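Side-chain contacts in putative TetR family transcriptional regulator (Streptomyces coelicolor A3, PDB 3BQY), which probably binds regulatory DNA through a helix-turn-helix and controls transcription: residues Arg26-Ala31 with Gly37-Tyr42; Val8-Asp13 with Gln30-Gln35; Ala122-Gly127 with Asp201-Val206; Arg76-Ala81 with Phe194-Leu199. All coordinates share one frame; numbering follows the deposited sequence.

How the contacts relate
The four contacts fall into two pairs. Contacts 1 and 2 have centres 7 Å apart and share helix 25-32, whose packing against helix 36-42 and helix 4-18 builds the small, probably DNA-binding domain at the start of the chain. Contacts 3 and 4, with centres 13 Å apart, share helix 188-206 in the larger C-terminal domain, and both touch the second subunit. Their segments alternate along the chain: 76-81, 122-127, 194-199, 201-206. Between the pairs the centres are 36 to 47 Å apart, on opposite sides of the chain's centre, so contacts 1 and 2 concern the head that probably reads DNA, contacts 3 and 4 the body that dimerises.

Contact 1: Arg26-Ala31 with Gly37-Tyr42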
loop_
_atom_site.group_PDB
_atom_site.type_symbol
_atom_site.label_atom_id
_atom_site.label_comp_id
_atom_site.label_asym_id
_atom_site.label_seq_id
_atom_site.Cartn_x
_atom_site.Cartn_y
_atom_site.Cartn_z
ATOM N N ARG A 26 13.318 -7.938 22.422
ATOM C CA ARG A 26 13.351 -8.921 23.512
ATOM C C ARG A 26 13.019 -10.324 22.996
ATOM O O ARG A 26 13.695 -11.290 23.361
ATOM C CB ARG A 26 12.421 -8.522 24.663
ATOM C CG ARG A 26 12.858 -7.176 25.297
ATOM C CD ARG A 26 12.114 -6.816 26.573
ATOM N NE ARG A 26 12.311 -5.412 26.952
ATOM C CZ ARG A 26 13.366 -4.950 27.626
ATOM N NH1 ARG A 26 14.345 -5.786 28.006
ATOM N NH2 ARG A 26 13.451 -3.641 27.922
ATOM N N ARG A 27 11.980 -10.417 22.166
ATOM C CA ARG A 27 11.558 -11.713 21.567
ATOM C C ARG A 27 12.695 -12.301 20.736
ATOM O O ARG A 27 12.964 -13.490 20.802
ATOM C CB ARG A 27 10.306 -11.522 20.686
ATOM C CG ARG A 27 9.735 -12.774 20.027
ATOM C CD ARG A 27 8.995 -13.648 21.029
ATOM N NE ARG A 27 8.704 -14.973 20.459
ATOM C CZ ARG A 27 9.559 -15.999 20.463
ATOM N NH1 ARG A 27 9.184 -17.168 19.958
ATOM N NH2 ARG A 27 10.785 -15.867 20.983
ATOM N N LEU A 28 13.347 -11.451 19.937
ATOM C CA LEU A 28 14.524 -11.831 19.166
ATOM C C LEU A 28 15.685 -12.268 20.038
ATOM O O LEU A 28 16.363 -13.239 19.707
ATOM C CB LEU A 28 14.963 -10.653 18.266
ATOM C CG LEU A 28 16.041 -10.860 17.207
ATOM C CD1 LEU A 28 15.787 -12.109 16.378
ATOM C CD2 LEU A 28 16.071 -9.620 16.300
ATOM N N ALA A 29 15.941 -11.544 21.133
ATOM C CA ALA A 29 16.961 -11.935 22.100
ATOM C C ALA A 29 16.656 -13.317 22.714
ATOM O O ALA A 29 17.558 -14.147 22.854
ATOM C CB ALA A 29 17.098 -10.874 23.208
ATOM N N GLN A 30 15.391 -13.549 23.085
ATOM C CA GLN A 30 14.981 -14.847 23.666
ATOM C C GLN A 30 15.255 -15.937 22.623
ATOM O O GLN A 30 15.850 -16.960 22.940
ATOM C CB GLN A 30 13.497 -14.856 24.134
ATOM C CG GLN A 30 13.165 -13.952 25.365
ATOM C CD GLN A 30 11.690 -13.507 25.435
ATOM O OE1 GLN A 30 10.863 -13.979 24.591
ATOM N NE2 GLN A 30 11.359 -12.570 26.458
ATOM N N ALA A 31 14.875 -15.671 21.371
ATOM C CA ALA A 31 15.080 -16.614 20.256
ATOM C C ALA A 31 16.543 -17.002 20.019
ATOM O O ALA A 31 16.821 -18.146 19.667
ATOM C CB ALA A 31 14.467 -16.072 18.967
ATOM N N GLY A 37 20.449 -6.311 25.212
ATOM C CA GLY A 37 21.609 -5.420 25.155
ATOM C C GLY A 37 22.536 -5.755 24.003
ATOM O O GLY A 37 22.992 -4.862 23.298
ATOM N N ALA A 38 22.788 -7.049 23.803
ATOM C CA ALA A 38 23.652 -7.525 22.730
ATOM C C ALA A 38 23.147 -7.092 21.361
ATOM O O ALA A 38 23.930 -6.618 20.541
ATOM C CB ALA A 38 23.791 -9.031 22.783
ATOM N N LEU A 39 21.844 -7.245 21.125
ATOM C CA LEU A 39 21.241 -6.925 19.829
ATOM C C LEU A 39 21.347 -5.462 19.491
ATOM O O LEU A 39 21.476 -5.094 18.325
ATOM C CB LEU A 39 19.769 -7.304 19.814
ATOM C CG LEU A 39 19.449 -8.778 19.850
ATOM C CD1 LEU A 39 17.947 -8.872 19.809
ATOM C CD2 LEU A 39 20.049 -9.427 18.630
ATOM N N TYR A 40 21.249 -4.630 20.525
ATOM C CA TYR A 40 21.318 -3.190 20.370
ATOM C C TYR A 40 22.714 -2.690 19.983
ATOM O O TYR A 40 22.863 -1.544 19.553
ATOM C CB TYR A 40 20.819 -2.498 21.645
ATOM C CG TYR A 40 19.314 -2.514 21.757
ATOM C CD1 TYR A 40 18.523 -1.778 20.871
ATOM C CD2 TYR A 40 18.683 -3.271 22.732
ATOM C CE1 TYR A 40 17.130 -1.788 20.985
ATOM C CE2 TYR A 40 17.298 -3.296 22.847
ATOM C CZ TYR A 40 16.530 -2.558 21.972
ATOM O OH TYR A 40 15.167 -2.593 22.090
ATOM N N ARG A 41 23.726 -3.546 20.141
ATOM C CA ARG A 41 25.063 -3.255 19.623
ATOM C C ARG A 41 25.141 -3.436 18.102
ATOM O O ARG A 41 25.936 -2.774 17.441
ATOM C CB ARG A 41 26.127 -4.093 20.341
ATOM C CG ARG A 41 26.386 -3.616 21.761
ATOM C CD ARG A 41 27.642 -4.259 22.388
ATOM N NE ARG A 41 27.410 -5.642 22.817
ATOM C CZ ARG A 41 27.133 -6.010 24.071
ATOM N NH1 ARG A 41 27.051 -5.102 25.041
ATOM N NH2 ARG A 41 26.941 -7.294 24.362
ATOM N N TYR A 42 24.303 -4.314 17.557
ATOM C CA TYR A 42 24.233 -4.545 16.106
ATOM C C TYR A 42 23.200 -3.674 15.409
ATOM O O TYR A 42 23.397 -3.264 14.268
ATOM C CB TYR A 42 24.002 -6.036 15.805
ATOM C CG TYR A 42 25.169 -6.867 16.275
ATOM C CD1 TYR A 42 26.325 -7.000 15.481
ATOM C CD2 TYR A 42 25.156 -7.474 17.534
ATOM C CE1 TYR A 42 27.430 -7.741 15.930
ATOM C CE2 TYR A 42 26.246 -8.215 17.990
ATOM C CZ TYR A 42 27.380 -8.344 17.186
ATOM O OH TYR A 42 28.461 -9.079 17.648
#
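Leu39 reaches Leu28 and Ala29 because its CG is anti to its own carbonyl carbon (chi1 -69°) and its CD1 then extends straight on from CA (chi2 -179°). This is the core of the predicted helix-turn-helix: helix 25-32 packs against helix 36-42, which corresponds to the recognition helix of TetR relatives. The contact depends on a single methyl, CD1, which settles over the backbone and side chains of two successive residues of the first helix. CD1 of Leu39 lies 3.8 Å from CG of Leu28 and touches CB and CD2 of the same residue, so that the two leucine side chains cross obliquely. The same CD1 of Leu39 meets the methyl CB of Ala29 at 4.0 Å.

The cross-contact is apolar packing, with no hydrogen bond between the segments, and all three touching residues are buried. Met25 and Met32 also touch Leu39, and both leucines pack on Thr7 of helix 4-18. The small side chain of Ala29 is consistent with the close approach of the helices, 7.0 Å between CA of Ala29 and CA of Leu39. The shortest approach is to the main chain, with CD1 of Leu39 3.6 Å from the amide N of Ala29.

Contact 2: Val8-Asp13 with Gln30-Gln35; sequences VQTALD and QAMDVQ
No ring, amide or carboxylate enters the contact of Thr10 with Ala31 and Met32, so there are no faces or edges to match, and most of the touching is done by aliphatic carbons. The contact joins helix 4-18 to the end of helix 25-32, the first of the two helices of the predicted helix-turn-helix. Thr10 carries its side of the contact with the methyl CG2, held anti to the backbone N and directed across to the other helix. CG2 of Thr10 lies 3.6 Å from CG of Met32, a selenomethionine in the crystal, and 4.0 Å from CB of Ala31, so it touches both neighbours. Thr10 and Met32 run at a slant to each other.

The hydroxyl of Thr10 turns back to its own helix, where OG1 is hydrogen-bonded to the carbonyl O of Arg6. Helix 25-32 closes just beyond the contact in a Schellman motif, with Asp33 at positive phi (52°). N of Asp33 is bonded to O of Gln30 at 3.2 Å, and N of Val34 probably to O of Ala29. The chain of Met32 bends at its last torsion (chi3 76°), which brings its terminal CE to 3.8 Å from OG1 of Thr10.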
loop_
_atom_site.group_PDB
_atom_site.type_symbol
_atom_site.label_atom_id
_atom_site.label_comp_id
_atom_site.label_asym_id
_atom_site.label_seq_id
_atom_site.Cartn_x
_atom_site.Cartn_y
_atom_site.Cartn_z
ATOM N N VAL A 8 19.440 -11.063 11.360
ATOM C CA VAL A 8 18.397 -10.799 10.368
ATOM C C VAL A 8 17.646 -12.089 9.993
ATOM O O VAL A 8 16.420 -12.095 9.880
ATOM C CB VAL A 8 18.960 -10.119 9.087
ATOM C CG1 VAL A 8 17.876 -10.067 7.984
ATOM C CG2 VAL A 8 19.453 -8.692 9.423
ATOM N N GLN A 9 18.382 -13.182 9.828
ATOM C CA GLN A 9 17.761 -14.455 9.472
ATOM C C GLN A 9 16.845 -14.958 10.589
ATOM O O GLN A 9 15.737 -15.404 10.334
ATOM C CB GLN A 9 18.819 -15.513 9.138
ATOM C CG GLN A 9 18.223 -16.781 8.533
ATOM C CD GLN A 9 17.332 -16.504 7.314
ATOM O OE1 GLN A 9 17.818 -16.080 6.264
ATOM N NE2 GLN A 9 16.021 -16.731 7.459
ATOM N N THR A 10 17.321 -14.888 11.820
ATOM C CA THR A 10 16.512 -15.282 12.981
ATOM C C THR A 10 15.225 -14.443 13.078
ATOM O O THR A 10 14.132 -14.983 13.309
ATOM C CB THR A 10 17.339 -15.239 14.273
ATOM O OG1 THR A 10 18.435 -16.156 14.146
ATOM C CG2 THR A 10 16.496 -15.660 15.491
ATOM N N ALA A 11 15.358 -13.136 12.864
ATOM C CA ALA A 11 14.222 -12.228 12.855
ATOM C C ALA A 11 13.205 -12.582 11.765
ATOM O O ALA A 11 12.000 -12.616 12.027
ATOM C CB ALA A 11 14.700 -10.778 12.739
ATOM N N LEU A 12 13.682 -12.889 10.553
ATOM C CA LEU A 12 12.806 -13.361 9.482
ATOM C C LEU A 12 12.104 -14.686 9.843
ATOM O O LEU A 12 10.935 -14.879 9.496
ATOM C CB LEU A 12 13.590 -13.519 8.161
ATOM C CG LEU A 12 14.059 -12.173 7.563
ATOM C CD1 LEU A 12 15.079 -12.434 6.466
ATOM C CD2 LEU A 12 12.891 -11.336 7.023
ATOM N N ASP A 13 12.830 -15.595 10.496
ATOM C CA ASP A 13 12.238 -16.839 11.009
ATOM C C ASP A 13 11.092 -16.532 11.984
ATOM O O ASP A 13 9.984 -17.045 11.816
ATOM C CB ASP A 13 13.303 -17.686 11.717
ATOM C CG ASP A 13 14.291 -18.334 10.733
ATOM O OD1 ASP A 13 13.980 -18.404 9.524
ATOM O OD2 ASP A 13 15.370 -18.802 11.184
ATOM N N GLN A 30 15.391 -13.549 23.085
ATOM C CA GLN A 30 14.981 -14.847 23.666
ATOM C C GLN A 30 15.255 -15.937 22.623
ATOM O O GLN A 30 15.850 -16.960 22.940
ATOM C CB GLN A 30 13.497 -14.856 24.134
ATOM C CG GLN A 30 13.165 -13.952 25.365
ATOM C CD GLN A 30 11.690 -13.507 25.435
ATOM O OE1 GLN A 30 10.863 -13.979 24.591
ATOM N NE2 GLN A 30 11.359 -12.570 26.458
ATOM N N ALA A 31 14.875 -15.671 21.371
ATOM C CA ALA A 31 15.080 -16.614 20.256
ATOM C C ALA A 31 16.543 -17.002 20.019
ATOM O O ALA A 31 16.821 -18.146 19.667
ATOM C CB ALA A 31 14.467 -16.072 18.967
HETATM N N MSE A 32 17.467 -16.061 20.215
HETATM C CA MSE A 32 18.896 -16.316 19.990
HETATM C C MSE A 32 19.676 -16.595 21.271
HETATM O O MSE A 32 20.908 -16.720 21.234
HETATM C CB MSE A 32 19.544 -15.131 19.285
HETATM C CG MSE A 32 18.741 -14.599 18.123
HETATM SE SE MSE A 32 19.685 -13.143 17.251
HETATM C CE MSE A 32 20.997 -14.237 16.284
ATOM N N ASP A 33 18.967 -16.669 22.398
ATOM C CA ASP A 33 19.593 -16.906 23.699
ATOM C C ASP A 33 20.740 -15.913 23.952
ATOM O O ASP A 33 21.863 -16.303 24.280
ATOM C CB ASP A 33 20.057 -18.372 23.812
ATOM C CG ASP A 33 20.212 -18.842 25.255
ATOM O OD1 ASP A 33 20.498 -18.022 26.158
ATOM O OD2 ASP A 33 20.054 -20.056 25.489
ATOM N N VAL A 34 20.449 -14.627 23.761
ATOM C CA VAL A 34 21.357 -13.539 24.160
ATOM C C VAL A 34 20.580 -12.525 25.009
ATOM O O VAL A 34 19.385 -12.712 25.237
ATOM C CB VAL A 34 22.044 -12.852 22.942
ATOM C CG1 VAL A 34 23.029 -13.800 22.269
ATOM C CG2 VAL A 34 21.007 -12.307 21.922
ATOM N N GLN A 35 21.257 -11.482 25.495
ATOM C CA GLN A 35 20.600 -10.378 26.200
ATOM C C GLN A 35 20.190 -9.357 25.167
ATOM O O GLN A 35 20.896 -9.200 24.171
ATOM C CB GLN A 35 21.572 -9.715 27.165
ATOM C CG GLN A 35 22.109 -10.628 28.247
ATOM C CD GLN A 35 21.158 -10.764 29.424
ATOM O OE1 GLN A 35 21.374 -10.159 30.477
ATOM N NE2 GLN A 35 20.099 -11.559 29.253
#

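Contact 3: Ala122-Gly127 with Asp201-Val206; sequences AGFGDG and DGLRAV
The backbones of Phe124 and Val206 keep their distance, with 8.6 Å between their CA atoms; the first belongs to the link between helix 106-121 and helix 126-151, and the second ends helix 188-206. The gap is bridged by the Phe124 ring, which comes edge-on to Leu203. CG of Phe124 is anti to its carbonyl carbon (chi1 -69°), which sends the ring toward helix 188-206. CE2 of Phe124 approaches the carbonyl O of Leu203 at 3.3 Å, and CZ is almost as near the same oxygen. That oxygen lies close to the ring plane, so the weakly positive hydrogens of the ring edge probably face its partial negative charge. Beside this approach, CB of Leu203 is 3.9 Å from CZ of Phe124, and CD2 of Leu203 packs against CE2; the two side chains cross at about a right angle. CG2 of Val206 sits more loosely at the same edge, 4.3 Å from CE2 of Phe124.

Helix 188-206 is the last helix of the C-terminal TetR-like domain and also contributes to the dimer: Leu203 packs on Leu198 of the second subunit and Val206 on Arg197 of that subunit. Trp73 meets the Phe124 ring edge-to-face, adding helix 73-89 to the cluster. An alanine in place of Phe124 would probably open a gap beside Leu203 and leave Trp73 without its aromatic partner.

The turn that presents the ring is a Schellman motif. Gly123 adopts a phi of 106°, at which a CB would press on the carbonyl O of Ala122, and Gly125 follows as the N-cap of helix 126-151. The carbonyl O of Ala122 is in turn hydrogen-bonded to NH1 of Arg207.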
loop_
_atom_site.group_PDB
_atom_site.type_symbol
_atom_site.label_atom_id
_atom_site.label_comp_id
_atom_site.label_asym_id
_atom_site.label_seq_id
_atom_site.Cartn_x
_atom_site.Cartn_y
_atom_site.Cartn_z
ATOM N N ALA A 122 13.662 1.695 -23.460
ATOM C CA ALA A 122 12.576 1.326 -24.378
ATOM C C ALA A 122 11.895 2.556 -24.984
ATOM O O ALA A 122 10.921 2.428 -25.727
ATOM C CB ALA A 122 11.542 0.479 -23.642
ATOM N N GLY A 123 12.405 3.747 -24.669
ATOM C CA GLY A 123 11.911 4.960 -25.332
ATOM C C GLY A 123 11.027 5.830 -24.452
ATOM O O GLY A 123 10.471 6.819 -24.931
ATOM N N PHE A 124 10.907 5.506 -23.173
ATOM C CA PHE A 124 10.206 6.434 -22.258
ATOM C C PHE A 124 11.103 7.588 -21.836
ATOM O O PHE A 124 12.292 7.373 -21.540
ATOM C CB PHE A 124 9.703 5.715 -21.016
ATOM C CG PHE A 124 8.593 4.757 -21.312
ATOM C CD1 PHE A 124 8.874 3.444 -21.712
ATOM C CD2 PHE A 124 7.268 5.179 -21.245
ATOM C CE1 PHE A 124 7.823 2.549 -22.024
ATOM C CE2 PHE A 124 6.222 4.298 -21.571
ATOM C CZ PHE A 124 6.514 2.984 -21.947
ATOM N N GLY A 125 10.523 8.798 -21.775
ATOM C CA GLY A 125 11.250 9.963 -21.293
ATOM C C GLY A 125 11.486 9.839 -19.798
ATOM O O GLY A 125 10.820 9.020 -19.119
ATOM N N ASP A 126 12.413 10.651 -19.289
ATOM C CA ASP A 126 12.822 10.621 -17.871
ATOM C C ASP A 126 11.627 10.696 -16.913
ATOM O O ASP A 126 11.544 9.919 -15.981
ATOM C CB ASP A 126 13.738 11.806 -17.525
ATOM C CG ASP A 126 15.122 11.700 -18.166
ATOM O OD1 ASP A 126 15.521 10.593 -18.577
ATOM O OD2 ASP A 126 15.777 12.760 -18.292
ATOM N N GLY A 127 10.758 11.685 -17.120
ATOM C CA GLY A 127 9.600 11.890 -16.238
ATOM C C GLY A 127 8.643 10.694 -16.213
ATOM O O GLY A 127 8.238 10.242 -15.144
ATOM N N ASP A 201 -0.519 -1.398 -20.045
ATOM C CA ASP A 201 -1.345 -0.853 -21.141
ATOM C C ASP A 201 -1.347 0.672 -21.096
ATOM O O ASP A 201 -1.255 1.330 -22.137
ATOM C CB ASP A 201 -2.793 -1.369 -21.060
ATOM C CG ASP A 201 -2.940 -2.796 -21.579
ATOM O OD1 ASP A 201 -1.997 -3.303 -22.217
ATOM O OD2 ASP A 201 -4.007 -3.403 -21.358
ATOM N N GLY A 202 -1.471 1.230 -19.896
ATOM C CA GLY A 202 -1.402 2.683 -19.714
ATOM C C GLY A 202 -0.045 3.212 -20.170
ATOM O O GLY A 202 0.018 4.238 -20.853
ATOM N N LEU A 203 1.047 2.539 -19.789
ATOM C CA LEU A 203 2.378 2.950 -20.265
ATOM C C LEU A 203 2.495 2.872 -21.784
ATOM O O LEU A 203 3.099 3.770 -22.406
ATOM C CB LEU A 203 3.485 2.127 -19.601
ATOM C CG LEU A 203 3.726 2.538 -18.148
ATOM C CD1 LEU A 203 4.530 1.460 -17.401
ATOM C CD2 LEU A 203 4.423 3.921 -18.135
ATOM N N ARG A 204 1.914 1.823 -22.390
ATOM C CA ARG A 204 1.905 1.704 -23.849
ATOM C C ARG A 204 1.223 2.931 -24.432
ATOM O O ARG A 204 1.679 3.504 -25.425
ATOM C CB ARG A 204 1.183 0.425 -24.308
ATOM C CG ARG A 204 1.981 -0.854 -24.095
ATOM C CD ARG A 204 1.132 -2.113 -24.352
ATOM N NE ARG A 204 1.871 -3.321 -23.987
ATOM C CZ ARG A 204 1.598 -4.105 -22.954
ATOM N NH1 ARG A 204 0.562 -3.859 -22.172
ATOM N NH2 ARG A 204 2.338 -5.185 -22.735
ATOM N N ALA A 205 0.126 3.351 -23.807
ATOM C CA ALA A 205 -0.617 4.514 -24.297
ATOM C C ALA A 205 0.182 5.815 -24.194
ATOM O O ALA A 205 0.105 6.653 -25.091
ATOM C CB ALA A 205 -1.947 4.652 -23.588
ATOM N N VAL A 206 0.931 5.995 -23.109
ATOM C CA VAL A 206 1.681 7.245 -22.940
ATOM C C VAL A 206 3.031 7.249 -23.651
ATOM O O VAL A 206 3.602 8.318 -23.851
ATOM C CB VAL A 206 1.884 7.674 -21.445
ATOM C CG1 VAL A 206 0.554 7.762 -20.702
ATOM C CG2 VAL A 206 2.807 6.745 -20.718
#

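Contact 4: Arg76-Ala81 with Phe194-Leu199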
loop_
_atom_site.group_PDB
_atom_site.type_symbol
_atom_site.label_atom_id
_atom_site.label_comp_id
_atom_site.label_asym_id
_atom_site.label_seq_id
_atom_site.Cartn_x
_atom_site.Cartn_y
_atom_site.Cartn_z
ATOM N N ARG A 76 9.641 -7.365 -19.249
ATOM C CA ARG A 76 10.695 -7.223 -18.227
ATOM C C ARG A 76 10.209 -6.390 -17.026
ATOM O O ARG A 76 10.556 -6.667 -15.877
ATOM C CB ARG A 76 11.968 -6.627 -18.846
ATOM C CG ARG A 76 12.553 -7.584 -19.914
ATOM C CD ARG A 76 13.712 -6.909 -20.642
ATOM N NE ARG A 76 14.872 -6.758 -19.742
ATOM C CZ ARG A 76 15.716 -5.720 -19.733
ATOM N NH1 ARG A 76 15.522 -4.659 -20.508
ATOM N NH2 ARG A 76 16.751 -5.732 -18.899
ATOM N N THR A 77 9.426 -5.361 -17.306
ATOM C CA THR A 77 8.862 -4.545 -16.251
ATOM C C THR A 77 7.919 -5.416 -15.394
ATOM O O THR A 77 7.952 -5.347 -14.155
ATOM C CB THR A 77 8.098 -3.350 -16.825
ATOM O OG1 THR A 77 9.011 -2.507 -17.554
ATOM C CG2 THR A 77 7.458 -2.515 -15.670
ATOM N N ALA A 78 7.097 -6.225 -16.058
ATOM C CA ALA A 78 6.190 -7.136 -15.341
ATOM C C ALA A 78 6.988 -8.117 -14.462
ATOM O O ALA A 78 6.572 -8.402 -13.347
ATOM C CB ALA A 78 5.302 -7.919 -16.337
ATOM N N ARG A 79 8.096 -8.666 -14.969
ATOM C CA ARG A 79 8.892 -9.618 -14.166
ATOM C C ARG A 79 9.452 -8.969 -12.907
ATOM O O ARG A 79 9.493 -9.591 -11.857
ATOM C CB ARG A 79 10.047 -10.246 -14.976
ATOM C CG ARG A 79 9.560 -11.295 -15.980
ATOM C CD ARG A 79 10.656 -12.316 -16.288
ATOM N NE ARG A 79 11.840 -11.636 -16.813
ATOM C CZ ARG A 79 12.086 -11.427 -18.102
ATOM N NH1 ARG A 79 11.233 -11.851 -19.027
ATOM N NH2 ARG A 79 13.188 -10.782 -18.454
ATOM N N LEU A 80 9.884 -7.719 -13.018
ATOM C CA LEU A 80 10.364 -6.968 -11.846
ATOM C C LEU A 80 9.270 -6.782 -10.794
ATOM O O LEU A 80 9.524 -6.970 -9.599
ATOM C CB LEU A 80 10.892 -5.602 -12.266
ATOM C CG LEU A 80 12.281 -5.587 -12.920
ATOM C CD1 LEU A 80 12.444 -4.238 -13.585
ATOM C CD2 LEU A 80 13.403 -5.808 -11.859
ATOM N N ALA A 81 8.080 -6.357 -11.222
ATOM C CA ALA A 81 6.954 -6.172 -10.298
ATOM C C ALA A 81 6.549 -7.498 -9.678
ATOM O O ALA A 81 6.341 -7.590 -8.470
ATOM C CB ALA A 81 5.741 -5.551 -11.033
ATOM N N PHE A 194 -3.897 -8.498 -13.363
ATOM C CA PHE A 194 -4.838 -7.582 -13.992
ATOM C C PHE A 194 -4.382 -6.139 -13.773
ATOM O O PHE A 194 -4.397 -5.330 -14.707
ATOM C CB PHE A 194 -6.250 -7.793 -13.433
ATOM C CG PHE A 194 -7.273 -6.895 -14.045
ATOM C CD1 PHE A 194 -7.882 -7.233 -15.263
ATOM C CD2 PHE A 194 -7.607 -5.689 -13.437
ATOM C CE1 PHE A 194 -8.850 -6.389 -15.833
ATOM C CE2 PHE A 194 -8.566 -4.850 -13.997
ATOM C CZ PHE A 194 -9.190 -5.196 -15.187
ATOM N N GLY A 195 -4.032 -5.802 -12.532
ATOM C CA GLY A 195 -3.601 -4.431 -12.213
ATOM C C GLY A 195 -2.309 -4.078 -12.925
ATOM O O GLY A 195 -2.152 -2.974 -13.441
ATOM N N LEU A 196 -1.389 -5.034 -12.981
ATOM C CA LEU A 196 -0.144 -4.864 -13.691
ATOM C C LEU A 196 -0.392 -4.647 -15.191
ATOM O O LEU A 196 0.229 -3.778 -15.819
ATOM C CB LEU A 196 0.728 -6.127 -13.426
ATOM C CG LEU A 196 2.191 -6.143 -13.731
ATOM C CD1 LEU A 196 2.893 -4.843 -13.204
ATOM C CD2 LEU A 196 2.818 -7.471 -13.235
ATOM N N ARG A 197 -1.304 -5.435 -15.762
ATOM C CA ARG A 197 -1.719 -5.262 -17.156
ATOM C C ARG A 197 -2.276 -3.854 -17.409
ATOM O O ARG A 197 -1.934 -3.225 -18.413
ATOM C CB ARG A 197 -2.764 -6.322 -17.572
ATOM C CG ARG A 197 -3.606 -5.946 -18.809
ATOM C CD ARG A 197 -4.336 -7.150 -19.443
ATOM N NE ARG A 197 -5.679 -7.442 -18.927
ATOM C CZ ARG A 197 -6.759 -7.623 -19.695
ATOM N NH1 ARG A 197 -7.928 -7.906 -19.146
ATOM N NH2 ARG A 197 -6.675 -7.522 -21.023
ATOM N N LEU A 198 -3.142 -3.373 -16.515
ATOM C CA LEU A 198 -3.666 -1.984 -16.636
ATOM C C LEU A 198 -2.506 -0.957 -16.716
ATOM O O LEU A 198 -2.522 -0.070 -17.586
ATOM C CB LEU A 198 -4.572 -1.577 -15.466
ATOM C CG LEU A 198 -5.876 -2.356 -15.302
ATOM C CD1 LEU A 198 -6.693 -1.756 -14.158
ATOM C CD2 LEU A 198 -6.678 -2.304 -16.626
ATOM N N LEU A 199 -1.561 -1.053 -15.777
ATOM C CA LEU A 199 -0.404 -0.137 -15.727
ATOM C C LEU A 199 0.408 -0.217 -17.009
ATOM O O LEU A 199 0.769 0.818 -17.568
ATOM C CB LEU A 199 0.514 -0.421 -14.501
ATOM C CG LEU A 199 -0.161 -0.158 -13.124
ATOM C CD1 LEU A 199 0.737 -0.596 -11.900
ATOM C CD2 LEU A 199 -0.461 1.356 -12.993
#
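Apolar contacts carry the meeting of Leu196 with Ala78 and Ala81, two residues three apart on one side of helix 73-89. Leu196 of helix 188-206 holds its CG anti to the backbone N (chi1 -165°), and both of its methyls are used. CD1 of Leu196 lies 3.7 Å from CB of Ala81. CD2 of Leu196 lies 4.0 Å from CB of Ala78 and also rests against CA of that residue, though it comes near CB of Ala81 as well. The forked end thus straddles two methyl groups, and the small alanines opposite are consistent with the close approach of the helices, 6.9 Å between CA of Ala78 and CA of Leu196.

Contact with the main chain is of the van der Waals kind, CD2 of Leu196 lying 3.9 Å from the carbonyl O of Ala78. No hydrogen bond links the two segments.

As for polar interactions, Thr77 OG1 bonds back into its own helix, to the carbonyl O of Trp73, while Arg76 and Arg79 bind carbonyl oxygens of the preceding chain, among them those of Ala64, Ala65, Gly66 and Asp70. Further apolar packing comes from helix 126-151, whose Val136 and Thr140 touch Ala81. Helix 188-206 also meets its dimer mate: Leu199 packs on Leu199 of the second subunit, and Leu198 on Ser135 of that subunit.

Because no hydrogen bond or charge spans the contact of Leu196 with the two alanines, it sets no direction by bonding, and its fit depends on the shape of one branched side chain against two small ones.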